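Local coordinates for putative iron binding protein (Bordetella pertussis Tohama I, PDB 1Y9U) that binds ferric iron through tyrosine side chains and, as a periplasmic solute-binding protein, probably serves iron uptake, at residues 98-107 against 235-243; 22-32 against 253-261. One frame throughout, in Å; residues are numbered along the deposited sequence.

Contact 1: residues 98-107 against 235-243; sequences SWYALSLRDR and THVNISGAA
S103 and S240 each hold the hydroxyl tucked between their own backbone N and carbonyl carbon, and from adjoining strands the two OG atoms meet at 2.7 Å; S103 OG is also bonded to E276 and S240 OG to Y270. I239 has a similar first torsion (64°), which sends CG1 and then CD1 toward W99 and A101: CD1 lies 3.8 Å from W99 CZ3, the aliphatic chain running roughly perpendicular to the tryptophan side chain, while CG2 meets L104 CD2.

The backbone is antiparallel, its register broken by a classic beta bulge in which L102 and S103 both face S240. The evidence is in the bonds: L102 N donates to S240 O at 2.9 Å, almost straight (176°), whereas S240 N turns to S103 O. Before the bulge, Y100 and A242 exchange a reciprocal pair of bonds; beyond it R105 and N238 do the same, with R105 N to N238 O at 2.8 Å. At G241 the backbone passes close, its CA 3.1 Å from Y100 O.

R105 CD rests against the I239 carbonyl carbon; beyond it a bend at chi3 (58°) turns the guanidinium, which forms a salt bridge with E276 close to the iron-binding tyrosines Y143 and Y199. D106 pairs with R224. Strands 100-112 and 237-245 run together through the middle of the mixed sheet, consistent with the strands that link the two lobes of a periplasmic binding protein. Helix 64-72 packs on W99 and I239, helix 142-155 on H236 and N238, and strand 58-62 on L102, R105 and S240.

Contact 2: residues 22-32 against 253-261; sequences LLDAFAKDSGI and NAVKLLEYL
F26 and Y260 form the centre of this helix-helix contact, with F26 CD1 3.5 Å from Y260 CG. Their ring centroids are 5.1 Å apart and the planes meet at 48°, an oblique pairing in which the two side chains run antiparallel alongside one another. F26 CB sits over one face of the tyrosine ring, 3.8 Å from its centroid and displaced toward the rim, a CH-pi contact. A second one comes from L257, whose CD1 lies 4.0 Å from the F26 centroid and only 8° off the ring normal. Both aromatic side chains carry CG anti to the backbone N, and this directs each ring across the gap to the partner helix.

Flanking contacts extend the interface both ways. L22 CD1 touches L261 CD2 at 3.6 Å, and the Y260 hydroxyl makes a weak hydrogen bond with L22 O. At the other end I32 CD1 and CG2 pack on the amide of N253, whose ND2 is held by the E7 carbonyl.

In the next shell, S30 OG lies on the far face of the F26 ring from L257, toward the rim. That hydroxyl donates to F26 O at 2.6 Å and accepts from I32 N, an ST turn where the helix ends; S30 N reaches the same carbonyl from the other face of its plane.

The short axes approach to 11.1 Å at 126°, a separation bridged by the F26 and Y260 rings. This is plain helix-helix packing over strand 7-12, away from the iron site. That strand touches L23, I32, N253 and L257; helix 264-273 closes on L22 and Y260, and strand 237-245 meets L258 on helix 251-261.

Contact 1 is core: its centre lies about 6 Å from that of the chain, and 18 of its 19 touching residues are buried. Contact 2, its centre about 23 Å from the chain centre, is still largely buried but includes exposed and partly exposed residues. Their chemistry differs accordingly, since 98-107 and 235-243 are joined mainly by backbone hydrogen bonds, whereas 22-32 and 253-261 rely on aromatic and aliphatic packing. Strand 237-245 is followed in the chain by helix 251-261, and the two contacts touch: A242 CB lies 3.7 Å from L258 CD1, with L102 against L261 alongside. Only contact 1 comes near the iron-binding tyrosines; contact 2 is remote from them.

Contact 1: residues 98-107 against 235-243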
ATOM      1  N   SER A  98      -7.458 -14.549   9.248  1.00 20.78           N
ATOM      2  CA  SER A  98      -7.690 -14.819   7.840  1.00 20.09           C
ATOM      3  C   SER A  98      -6.679 -14.159   6.848  1.00 18.45           C
ATOM      4  O   SER A  98      -6.390 -14.706   5.791  1.00 20.28           O
ATOM      5  CB  SER A  98      -9.130 -14.425   7.478  1.00 21.08           C
ATOM      6  OG  SER A  98      -9.396 -13.071   7.841  1.00 23.14           O
ATOM      7  N   TRP A  99      -6.195 -12.969   7.175  1.00 16.56           N
ATOM      8  CA  TRP A  99      -5.158 -12.261   6.406  1.00 15.24           C
ATOM      9  C   TRP A  99      -4.506 -11.259   7.344  1.00 13.98           C
ATOM     10  O   TRP A  99      -5.088 -10.868   8.345  1.00 14.04           O
ATOM     11  CB  TRP A  99      -5.727 -11.520   5.175  1.00 14.67           C
ATOM     12  CG  TRP A  99      -6.813 -10.565   5.494  1.00 16.02           C
ATOM     13  CD1 TRP A  99      -8.157 -10.809   5.471  1.00 17.13           C
ATOM     14  CD2 TRP A  99      -6.668  -9.198   5.875  1.00 14.92           C
ATOM     15  NE1 TRP A  99      -8.848  -9.694   5.862  1.00 16.97           N
ATOM     16  CE2 TRP A  99      -7.961  -8.680   6.100  1.00 15.65           C
ATOM     17  CE3 TRP A  99      -5.570  -8.349   6.074  1.00 14.31           C
ATOM     18  CZ2 TRP A  99      -8.181  -7.366   6.507  1.00 16.17           C
ATOM     19  CZ3 TRP A  99      -5.793  -7.053   6.490  1.00 14.74           C
ATOM     20  CH2 TRP A  99      -7.088  -6.575   6.711  1.00 15.44           C
ATOM     21  N   TYR A 100      -3.293 -10.856   7.008  1.00 13.33           N
ATOM     22  CA  TYR A 100      -2.518  -9.957   7.838  1.00 11.83           C
ATOM     23  C   TYR A 100      -1.721  -8.964   6.992  1.00 11.20           C
ATOM     24  O   TYR A 100      -1.060  -9.377   6.049  1.00 11.52           O
ATOM     25  CB  TYR A 100      -1.513 -10.772   8.641  1.00 12.70           C
ATOM     26  CG  TYR A 100      -2.109 -11.615   9.719  1.00 13.80           C
ATOM     27  CD1 TYR A 100      -2.478 -12.926   9.473  1.00 16.27           C
ATOM     28  CD2 TYR A 100      -2.274 -11.103  10.997  1.00 16.27           C
ATOM     29  CE1 TYR A 100      -3.034 -13.706  10.508  1.00 17.58           C
ATOM     30  CE2 TYR A 100      -2.812 -11.863  12.014  1.00 18.71           C
ATOM     31  CZ  TYR A 100      -3.178 -13.137  11.770  1.00 19.52           C
ATOM     32  OH  TYR A 100      -3.676 -13.874  12.819  1.00 22.51           O
ATOM     33  N   ALA A 101      -1.769  -7.677   7.335  1.00 10.77           N
ATOM     34  CA  ALA A 101      -0.866  -6.693   6.728  1.00 10.81           C
ATOM     35  C   ALA A 101       0.569  -6.952   7.150  1.00 10.66           C
ATOM     36  O   ALA A 101       0.837  -7.331   8.281  1.00 10.44           O
ATOM     37  CB  ALA A 101      -1.260  -5.271   7.110  1.00  9.94           C
ATOM     38  N   LEU A 102       1.480  -6.734   6.207  1.00  9.84           N
ATOM     39  CA  LEU A 102       2.924  -6.797   6.419  1.00 10.31           C
ATOM     40  C   LEU A 102       3.633  -5.465   6.226  1.00  9.55           C
ATOM     41  O   LEU A 102       4.701  -5.264   6.812  1.00  9.65           O
ATOM     42  CB  LEU A 102       3.545  -7.842   5.495  1.00 10.26           C
ATOM     43  CG  LEU A 102       3.069  -9.285   5.688  1.00 10.40           C
ATOM     44  CD1 LEU A 102       3.747 -10.177   4.657  1.00 11.14           C
ATOM     45  CD2 LEU A 102       3.360  -9.814   7.088  1.00 11.31           C
ATOM     46  N   SER A 103       3.054  -4.550   5.438  1.00  9.46           N
ATOM     47  CA  SER A 103       3.607  -3.212   5.316  1.00  9.50           C
ATOM     48  C   SER A 103       2.501  -2.266   4.910  1.00  9.62           C
ATOM     49  O   SER A 103       1.456  -2.698   4.435  1.00 10.28           O
ATOM     50  CB  SER A 103       4.721  -3.168   4.282  1.00  9.42           C
ATOM     51  OG  SER A 103       4.195  -3.385   2.987  1.00 10.10           O
ATOM     52  N   LEU A 104       2.742  -0.975   5.118  1.00  9.79           N
ATOM     53  CA  LEU A 104       1.771   0.083   4.854  1.00 10.27           C
ATOM     54  C   LEU A 104       2.232   0.930   3.686  1.00 10.46           C
ATOM     55  O   LEU A 104       3.413   1.288   3.598  1.00  9.98           O
ATOM     56  CB  LEU A 104       1.565   0.986   6.068  1.00 11.00           C
ATOM     57  CG  LEU A 104       1.351   0.262   7.396  1.00 13.34           C
ATOM     58  CD1 LEU A 104       1.155   1.278   8.510  1.00 14.19           C
ATOM     59  CD2 LEU A 104       0.188  -0.709   7.328  1.00 13.57           C
ATOM     60  N   ARG A 105       1.277   1.291   2.832  1.00 10.27           N
ATOM     61  CA  ARG A 105       1.484   2.083   1.616  1.00 10.47           C
ATOM     62  C   ARG A 105       0.583   3.305   1.698  1.00 10.18           C
ATOM     63  O   ARG A 105      -0.548   3.289   1.231  1.00 10.08           O
ATOM     64  CB  ARG A 105       1.141   1.200   0.434  1.00 11.18           C
ATOM     65  CG  ARG A 105       2.160   0.063   0.270  1.00 11.25           C
ATOM     66  CD  ARG A 105       1.676  -1.087  -0.554  1.00 11.72           C
ATOM     67  NE  ARG A 105       1.266  -0.715  -1.900  1.00 12.60           N
ATOM     68  CZ  ARG A 105       2.044  -0.732  -2.976  1.00 13.79           C
ATOM     69  NH1 ARG A 105       3.315  -1.088  -2.937  1.00 13.14           N
ATOM     70  NH2 ARG A 105       1.524  -0.386  -4.132  1.00 15.73           N
ATOM     71  N   ASP A 106       1.113   4.353   2.310  1.00  9.97           N
ATOM     72  CA  ASP A 106       0.395   5.584   2.556  1.00  9.88           C
ATOM     73  C   ASP A 106       0.356   6.474   1.347  1.00  8.84           C
ATOM     74  O   ASP A 106       1.360   6.638   0.633  1.00  9.21           O
ATOM     75  CB  ASP A 106       0.905   6.346   3.790  1.00  9.96           C
ATOM     76  CG  ASP A 106       2.393   6.591   3.821  1.00 11.22           C
ATOM     77  OD1 ASP A 106       3.192   5.680   3.525  1.00 12.45           O
ATOM     78  OD2 ASP A 106       2.824   7.666   4.230  1.00 11.15           O
ATOM     79  N   ARG A 107      -0.819   7.040   1.123  1.00  8.39           N
ATOM     80  CA  ARG A 107      -1.039   7.917  -0.009  1.00  8.39           C
ATOM     81  C   ARG A 107      -1.039   9.347   0.510  1.00  8.66           C
ATOM     82  O   ARG A 107      -1.860   9.713   1.333  1.00  9.00           O
ATOM     83  CB  ARG A 107      -2.325   7.558  -0.742  1.00  9.05           C
ATOM     84  CG  ARG A 107      -2.456   8.225  -2.092  1.00 10.30           C
ATOM     85  CD  ARG A 107      -3.252   7.381  -3.109  1.00  9.67           C
ATOM     86  NE  ARG A 107      -3.240   7.880  -4.484  1.00 10.60           N
ATOM     87  CZ  ARG A 107      -2.206   7.747  -5.305  1.00 10.41           C
ATOM     88  NH1 ARG A 107      -1.084   7.179  -4.903  1.00 11.03           N
ATOM     89  NH2 ARG A 107      -2.299   8.189  -6.546  1.00 11.92           N
ATOM     90  N   THR A 235      -3.942   9.131   8.279  1.00 11.79           N
ATOM     91  CA  THR A 235      -3.540   9.059   6.877  1.00 10.85           C
ATOM     92  C   THR A 235      -4.012   7.761   6.255  1.00 10.25           C
ATOM     93  O   THR A 235      -3.969   6.709   6.890  1.00 11.04           O
ATOM     94  CB  THR A 235      -2.008   9.162   6.812  1.00 10.74           C
ATOM     95  OG1 THR A 235      -1.590  10.450   7.299  1.00 11.58           O
ATOM     96  CG2 THR A 235      -1.487   9.015   5.377  1.00 10.52           C
ATOM     97  N   HIS A 236      -4.461   7.838   5.005  1.00  9.76           N
ATOM     98  CA  HIS A 236      -4.880   6.691   4.244  1.00  9.70           C
ATOM     99  C   HIS A 236      -3.711   5.779   3.932  1.00  9.97           C
ATOM    100  O   HIS A 236      -2.699   6.216   3.392  1.00 10.53           O
ATOM    101  CB  HIS A 236      -5.502   7.132   2.917  1.00  9.95           C
ATOM    102  CG  HIS A 236      -5.904   5.985   2.048  1.00 10.01           C
ATOM    103  ND1 HIS A 236      -5.218   5.569   0.922  1.00 12.87           N
ATOM    104  CD2 HIS A 236      -6.938   5.132   2.190  1.00  8.53           C
ATOM    105  CE1 HIS A 236      -5.838   4.516   0.405  1.00  9.60           C
ATOM    106  NE2 HIS A 236      -6.881   4.232   1.162  1.00 12.05           N
ATOM    107  N   VAL A 237      -3.887   4.497   4.226  1.00 10.37           N
ATOM    108  CA  VAL A 237      -2.934   3.474   3.839  1.00 10.73           C
ATOM    109  C   VAL A 237      -3.612   2.312   3.121  1.00 10.27           C
ATOM    110  O   VAL A 237      -4.722   1.878   3.475  1.00 11.12           O
ATOM    111  CB  VAL A 237      -2.095   2.929   5.034  1.00 11.01           C
ATOM    112  CG1 VAL A 237      -1.413   4.058   5.782  1.00 12.51           C
ATOM    113  CG2 VAL A 237      -2.914   2.035   5.977  1.00 12.39           C
ATOM    114  N   ASN A 238      -2.973   1.844   2.063  1.00 10.32           N
ATOM    115  CA  ASN A 238      -3.229   0.474   1.601  1.00 10.71           C
ATOM    116  C   ASN A 238      -2.079  -0.389   2.166  1.00 10.10           C
ATOM    117  O   ASN A 238      -1.234   0.097   2.935  1.00  9.87           O
ATOM    118  CB  ASN A 238      -3.412   0.344   0.063  1.00 11.88           C
ATOM    119  CG  ASN A 238      -4.345  -0.820  -0.353  1.00 13.92           C
ATOM    120  OD1 ASN A 238      -4.428  -1.839   0.302  1.00 15.79           O
ATOM    121  ND2 ASN A 238      -5.114  -0.614  -1.450  1.00 16.80           N
ATOM    122  N   ILE A 239      -2.055  -1.658   1.814  1.00 10.55           N
ATOM    123  CA  ILE A 239      -1.115  -2.581   2.420  1.00 10.46           C
ATOM    124  C   ILE A 239      -0.539  -3.569   1.444  1.00 10.71           C
ATOM    125  O   ILE A 239      -1.095  -3.817   0.390  1.00 11.77           O
ATOM    126  CB  ILE A 239      -1.819  -3.373   3.558  1.00 10.70           C
ATOM    127  CG1 ILE A 239      -2.950  -4.256   3.004  1.00 11.85           C
ATOM    128  CG2 ILE A 239      -2.293  -2.451   4.670  1.00 11.27           C
ATOM    129  CD1 ILE A 239      -3.521  -5.230   4.051  1.00 12.84           C
ATOM    130  N   SER A 240       0.581  -4.163   1.829  1.00  9.99           N
ATOM    131  CA  SER A 240       0.910  -5.511   1.353  1.00 10.12           C
ATOM    132  C   SER A 240       0.557  -6.473   2.482  1.00 10.64           C
ATOM    133  O   SER A 240       0.449  -6.071   3.634  1.00  9.79           O
ATOM    134  CB  SER A 240       2.385  -5.662   0.972  1.00 10.38           C
ATOM    135  OG  SER A 240       3.205  -5.755   2.134  1.00 11.12           O
ATOM    136  N   GLY A 241       0.385  -7.739   2.154  1.00 10.63           N
ATOM    137  CA  GLY A 241      -0.008  -8.678   3.191  1.00 10.32           C
ATOM    138  C   GLY A 241       0.009 -10.106   2.731  1.00 10.60           C
ATOM    139  O   GLY A 241       0.411 -10.411   1.623  1.00 11.29           O
ATOM    140  N   ALA A 242      -0.430 -10.995   3.616  1.00 10.59           N
ATOM    141  CA  ALA A 242      -0.321 -12.414   3.399  1.00 12.29           C
ATOM    142  C   ALA A 242      -1.361 -13.183   4.182  1.00 12.68           C
ATOM    143  O   ALA A 242      -1.984 -12.691   5.097  1.00 13.00           O
ATOM    144  CB  ALA A 242       1.077 -12.866   3.781  1.00 12.23           C
ATOM    145  N   ALA A 243      -1.492 -14.439   3.798  1.00 14.00           N
ATOM    146  CA  ALA A 243      -2.437 -15.378   4.394  1.00 14.08           C
ATOM    147  C   ALA A 243      -1.877 -16.777   4.222  1.00 14.57           C
ATOM    148  O   ALA A 243      -1.080 -17.021   3.313  1.00 14.26           O
ATOM    149  CB  ALA A 243      -3.773 -15.278   3.713  1.00 14.74           C
TER

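Contact 2: residues 22-32 against 253-261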
ATOM      1  N   LEU A  22      15.645 -11.673   3.129  1.00 18.38           N
ATOM      2  CA  LEU A  22      14.996 -12.028   4.384  1.00 17.90           C
ATOM      3  C   LEU A  22      14.492 -13.486   4.376  1.00 17.39           C
ATOM      4  O   LEU A  22      14.505 -14.138   5.406  1.00 17.04           O
ATOM      5  CB  LEU A  22      13.912 -11.005   4.767  1.00 18.30           C
ATOM      6  CG  LEU A  22      12.652 -10.881   3.917  1.00 18.47           C
ATOM      7  CD1 LEU A  22      11.595 -11.879   4.298  1.00 19.10           C
ATOM      8  CD2 LEU A  22      12.081  -9.465   4.056  1.00 17.84           C
ATOM      9  N   LEU A  23      14.118 -14.021   3.214  1.00 16.89           N
ATOM     10  CA  LEU A  23      13.760 -15.425   3.100  1.00 16.83           C
ATOM     11  C   LEU A  23      14.972 -16.333   3.316  1.00 16.91           C
ATOM     12  O   LEU A  23      14.852 -17.392   3.950  1.00 16.71           O
ATOM     13  CB  LEU A  23      13.118 -15.714   1.741  1.00 17.38           C
ATOM     14  CG  LEU A  23      11.789 -15.012   1.472  1.00 17.49           C
ATOM     15  CD1 LEU A  23      11.320 -15.358   0.074  1.00 19.18           C
ATOM     16  CD2 LEU A  23      10.756 -15.403   2.497  1.00 16.41           C
ATOM     17  N   ASP A  24      16.121 -15.909   2.803  1.00 16.62           N
ATOM     18  CA  ASP A  24      17.365 -16.666   2.989  1.00 17.14           C
ATOM     19  C   ASP A  24      17.771 -16.702   4.456  1.00 17.13           C
ATOM     20  O   ASP A  24      18.279 -17.724   4.935  1.00 16.85           O
ATOM     21  CB  ASP A  24      18.518 -16.084   2.152  1.00 17.35           C
ATOM     22  CG  ASP A  24      18.366 -16.364   0.663  1.00 18.87           C
ATOM     23  OD1 ASP A  24      19.121 -15.751  -0.111  1.00 21.69           O
ATOM     24  OD2 ASP A  24      17.530 -17.157   0.191  1.00 20.76           O
ATOM     25  N   ALA A  25      17.576 -15.597   5.174  1.00 16.65           N
ATOM     26  CA  ALA A  25      17.873 -15.588   6.609  1.00 16.77           C
ATOM     27  C   ALA A  25      16.961 -16.562   7.365  1.00 16.46           C
ATOM     28  O   ALA A  25      17.421 -17.321   8.221  1.00 16.14           O
ATOM     29  CB  ALA A  25      17.744 -14.205   7.162  1.00 17.59           C
ATOM     30  N   PHE A  26      15.678 -16.579   7.023  1.00 15.72           N
ATOM     31  CA  PHE A  26      14.736 -17.508   7.642  1.00 15.34           C
ATOM     32  C   PHE A  26      15.156 -18.951   7.397  1.00 15.48           C
ATOM     33  O   PHE A  26      15.124 -19.772   8.306  1.00 14.93           O
ATOM     34  CB  PHE A  26      13.318 -17.269   7.126  1.00 14.92           C
ATOM     35  CG  PHE A  26      12.312 -18.274   7.580  1.00 14.19           C
ATOM     36  CD1 PHE A  26      11.653 -18.116   8.774  1.00 15.45           C
ATOM     37  CD2 PHE A  26      11.989 -19.363   6.795  1.00 15.57           C
ATOM     38  CE1 PHE A  26      10.701 -19.017   9.186  1.00 14.78           C
ATOM     39  CE2 PHE A  26      11.046 -20.271   7.202  1.00 14.61           C
ATOM     40  CZ  PHE A  26      10.396 -20.097   8.410  1.00 15.00           C
ATOM     41  N   ALA A  27      15.518 -19.259   6.158  1.00 16.44           N
ATOM     42  CA  ALA A  27      15.931 -20.611   5.819  1.00 16.41           C
ATOM     43  C   ALA A  27      17.202 -21.027   6.549  1.00 17.02           C
ATOM     44  O   ALA A  27      17.272 -22.138   7.062  1.00 17.42           O
ATOM     45  CB  ALA A  27      16.134 -20.733   4.326  1.00 16.74           C
ATOM     46  N   LYS A  28      18.192 -20.144   6.586  1.00 17.89           N
ATOM     47  CA  LYS A  28      19.458 -20.426   7.267  1.00 19.36           C
ATOM     48  C   LYS A  28      19.224 -20.725   8.747  1.00 19.67           C
ATOM     49  O   LYS A  28      19.694 -21.735   9.289  1.00 20.49           O
ATOM     50  CB  LYS A  28      20.424 -19.248   7.103  1.00 20.34           C
ATOM     51  CG  LYS A  28      21.808 -19.461   7.710  1.00 23.61           C
ATOM     52  CD  LYS A  28      22.762 -18.319   7.376  1.00 28.46           C
ATOM     53  CE  LYS A  28      23.463 -18.508   6.022  1.00 31.71           C
ATOM     54  NZ  LYS A  28      24.335 -17.336   5.652  1.00 34.71           N
ATOM     55  N   ASP A  29      18.464 -19.850   9.392  1.00 19.24           N
ATOM     56  CA  ASP A  29      18.293 -19.901  10.839  1.00 19.48           C
ATOM     57  C   ASP A  29      17.392 -21.036  11.278  1.00 18.90           C
ATOM     58  O   ASP A  29      17.661 -21.692  12.286  1.00 18.87           O
ATOM     59  CB  ASP A  29      17.740 -18.564  11.339  1.00 19.43           C
ATOM     60  CG  ASP A  29      18.764 -17.439  11.288  1.00 21.61           C
ATOM     61  OD1 ASP A  29      19.974 -17.708  11.099  1.00 24.72           O
ATOM     62  OD2 ASP A  29      18.437 -16.240  11.433  1.00 24.10           O
ATOM     63  N   SER A  30      16.340 -21.295  10.509  1.00 18.40           N
ATOM     64  CA  SER A  30      15.363 -22.326  10.824  1.00 18.49           C
ATOM     65  C   SER A  30      15.698 -23.725  10.287  1.00 18.95           C
ATOM     66  O   SER A  30      15.219 -24.740  10.808  1.00 19.77           O
ATOM     67  CB  SER A  30      13.987 -21.904  10.306  1.00 18.24           C
ATOM     68  OG  SER A  30      13.909 -22.044   8.885  1.00 17.73           O
ATOM     69  N   GLY A  31      16.500 -23.778   9.237  1.00 18.98           N
ATOM     70  CA  GLY A  31      16.694 -25.014   8.488  1.00 19.76           C
ATOM     71  C   GLY A  31      15.548 -25.438   7.582  1.00 20.31           C
ATOM     72  O   GLY A  31      15.571 -26.529   7.022  1.00 21.09           O
ATOM     73  N   ILE A  32      14.545 -24.583   7.430  1.00 19.78           N
ATOM     74  CA  ILE A  32      13.411 -24.839   6.557  1.00 19.84           C
ATOM     75  C   ILE A  32      13.740 -24.244   5.188  1.00 20.16           C
ATOM     76  O   ILE A  32      14.060 -23.070   5.085  1.00 20.99           O
ATOM     77  CB  ILE A  32      12.124 -24.193   7.115  1.00 19.80           C
ATOM     78  CG1 ILE A  32      11.785 -24.752   8.505  1.00 19.77           C
ATOM     79  CG2 ILE A  32      10.962 -24.399   6.151  1.00 19.67           C
ATOM     80  CD1 ILE A  32      10.799 -23.884   9.285  1.00 19.89           C
ATOM     81  N   ASN A 253       4.978 -24.852   9.202  1.00 16.37           N
ATOM     82  CA  ASN A 253       6.043 -24.021   8.660  1.00 15.84           C
ATOM     83  C   ASN A 253       5.482 -22.732   8.048  1.00 15.78           C
ATOM     84  O   ASN A 253       6.153 -21.698   8.050  1.00 15.14           O
ATOM     85  CB  ASN A 253       6.858 -24.781   7.609  1.00 16.25           C
ATOM     86  CG  ASN A 253       7.705 -25.889   8.199  1.00 17.12           C
ATOM     87  OD1 ASN A 253       7.937 -25.950   9.414  1.00 18.39           O
ATOM     88  ND2 ASN A 253       8.197 -26.767   7.327  1.00 18.23           N
ATOM     89  N   ALA A 254       4.266 -22.805   7.513  1.00 15.38           N
ATOM     90  CA  ALA A 254       3.583 -21.646   6.946  1.00 14.80           C
ATOM     91  C   ALA A 254       3.341 -20.612   8.032  1.00 14.39           C
ATOM     92  O   ALA A 254       3.593 -19.427   7.836  1.00 13.44           O
ATOM     93  CB  ALA A 254       2.259 -22.041   6.303  1.00 14.97           C
ATOM     94  N   VAL A 255       2.850 -21.059   9.178  1.00 13.85           N
ATOM     95  CA  VAL A 255       2.629 -20.149  10.296  1.00 14.58           C
ATOM     96  C   VAL A 255       3.975 -19.621  10.795  1.00 13.95           C
ATOM     97  O   VAL A 255       4.095 -18.442  11.083  1.00 13.23           O
ATOM     98  CB  VAL A 255       1.796 -20.804  11.432  1.00 15.22           C
ATOM     99  CG1 VAL A 255       1.653 -19.874  12.639  1.00 16.61           C
ATOM    100  CG2 VAL A 255       0.418 -21.189  10.915  1.00 16.16           C
ATOM    101  N   LYS A 256       5.003 -20.470  10.846  1.00 13.50           N
ATOM    102  CA  LYS A 256       6.326 -20.015  11.259  1.00 14.08           C
ATOM    103  C   LYS A 256       6.842 -18.922  10.333  1.00 12.91           C
ATOM    104  O   LYS A 256       7.390 -17.924  10.777  1.00 12.88           O
ATOM    105  CB  LYS A 256       7.323 -21.177  11.301  1.00 15.55           C
ATOM    106  CG  LYS A 256       7.108 -22.151  12.442  1.00 18.76           C
ATOM    107  CD  LYS A 256       8.190 -23.211  12.476  1.00 22.53           C
ATOM    108  CE  LYS A 256       8.183 -23.956  13.816  1.00 25.07           C
ATOM    109  NZ  LYS A 256       8.754 -25.324  13.735  1.00 28.29           N
ATOM    110  N   LEU A 257       6.668 -19.110   9.034  1.00 12.64           N
ATOM    111  CA  LEU A 257       7.106 -18.106   8.066  1.00 11.90           C
ATOM    112  C   LEU A 257       6.320 -16.808   8.213  1.00 11.90           C
ATOM    113  O   LEU A 257       6.903 -15.736   8.227  1.00 11.82           O
ATOM    114  CB  LEU A 257       7.007 -18.633   6.639  1.00 11.88           C
ATOM    115  CG  LEU A 257       7.379 -17.652   5.525  1.00 12.83           C
ATOM    116  CD1 LEU A 257       8.815 -17.191   5.691  1.00 13.82           C
ATOM    117  CD2 LEU A 257       7.173 -18.335   4.186  1.00 14.74           C
ATOM    118  N   LEU A 258       5.009 -16.899   8.370  1.00 12.14           N
ATOM    119  CA  LEU A 258       4.213 -15.688   8.475  1.00 12.75           C
ATOM    120  C   LEU A 258       4.553 -14.939   9.770  1.00 12.36           C
ATOM    121  O   LEU A 258       4.662 -13.719   9.786  1.00 12.57           O
ATOM    122  CB  LEU A 258       2.739 -16.044   8.357  1.00 13.84           C
ATOM    123  CG  LEU A 258       1.694 -14.944   8.333  1.00 16.16           C
ATOM    124  CD1 LEU A 258       1.968 -14.019   7.191  1.00 16.68           C
ATOM    125  CD2 LEU A 258       0.315 -15.567   8.210  1.00 17.57           C
ATOM    126  N   GLU A 259       4.765 -15.673  10.859  1.00 11.56           N
ATOM    127  CA  GLU A 259       5.186 -15.053  12.109  1.00 11.23           C
ATOM    128  C   GLU A 259       6.571 -14.416  11.960  1.00 11.35           C
ATOM    129  O   GLU A 259       6.835 -13.347  12.506  1.00 11.84           O
ATOM    130  CB  GLU A 259       5.160 -16.082  13.264  1.00 11.31           C
ATOM    131  CG  GLU A 259       3.744 -16.484  13.633  1.00 12.07           C
ATOM    132  CD  GLU A 259       3.635 -17.590  14.662  1.00 13.22           C
ATOM    133  OE1 GLU A 259       4.630 -18.335  14.824  1.00 16.11           O
ATOM    134  OE2 GLU A 259       2.567 -17.695  15.296  1.00 13.58           O
ATOM    135  N   TYR A 260       7.468 -15.056  11.221  1.00 11.08           N
ATOM    136  CA  TYR A 260       8.784 -14.482  10.948  1.00 10.98           C
ATOM    137  C   TYR A 260       8.651 -13.148  10.193  1.00 10.94           C
ATOM    138  O   TYR A 260       9.367 -12.192  10.463  1.00 10.98           O
ATOM    139  CB  TYR A 260       9.646 -15.462  10.133  1.00 11.82           C
ATOM    140  CG  TYR A 260      10.869 -14.828   9.542  1.00 12.63           C
ATOM    141  CD1 TYR A 260      11.954 -14.506  10.326  1.00 12.69           C
ATOM    142  CD2 TYR A 260      10.915 -14.492   8.199  1.00 12.62           C
ATOM    143  CE1 TYR A 260      13.070 -13.915   9.794  1.00 14.00           C
ATOM    144  CE2 TYR A 260      12.020 -13.905   7.651  1.00 13.37           C
ATOM    145  CZ  TYR A 260      13.105 -13.605   8.446  1.00 13.74           C
ATOM    146  OH  TYR A 260      14.229 -13.013   7.906  1.00 16.19           O
ATOM    147  N   LEU A 261       7.715 -13.099   9.261  1.00 10.85           N
ATOM    148  CA  LEU A 261       7.547 -11.914   8.415  1.00 10.98           C
ATOM    149  C   LEU A 261       7.110 -10.669   9.184  1.00 10.81           C
ATOM    150  O   LEU A 261       7.333  -9.552   8.704  1.00 10.96           O
ATOM    151  CB  LEU A 261       6.584 -12.186   7.249  1.00 11.44           C
ATOM    152  CG  LEU A 261       7.125 -13.126   6.158  1.00 12.69           C
ATOM    153  CD1 LEU A 261       6.029 -13.540   5.208  1.00 12.80           C
ATOM    154  CD2 LEU A 261       8.277 -12.522   5.398  1.00 14.29           C
TER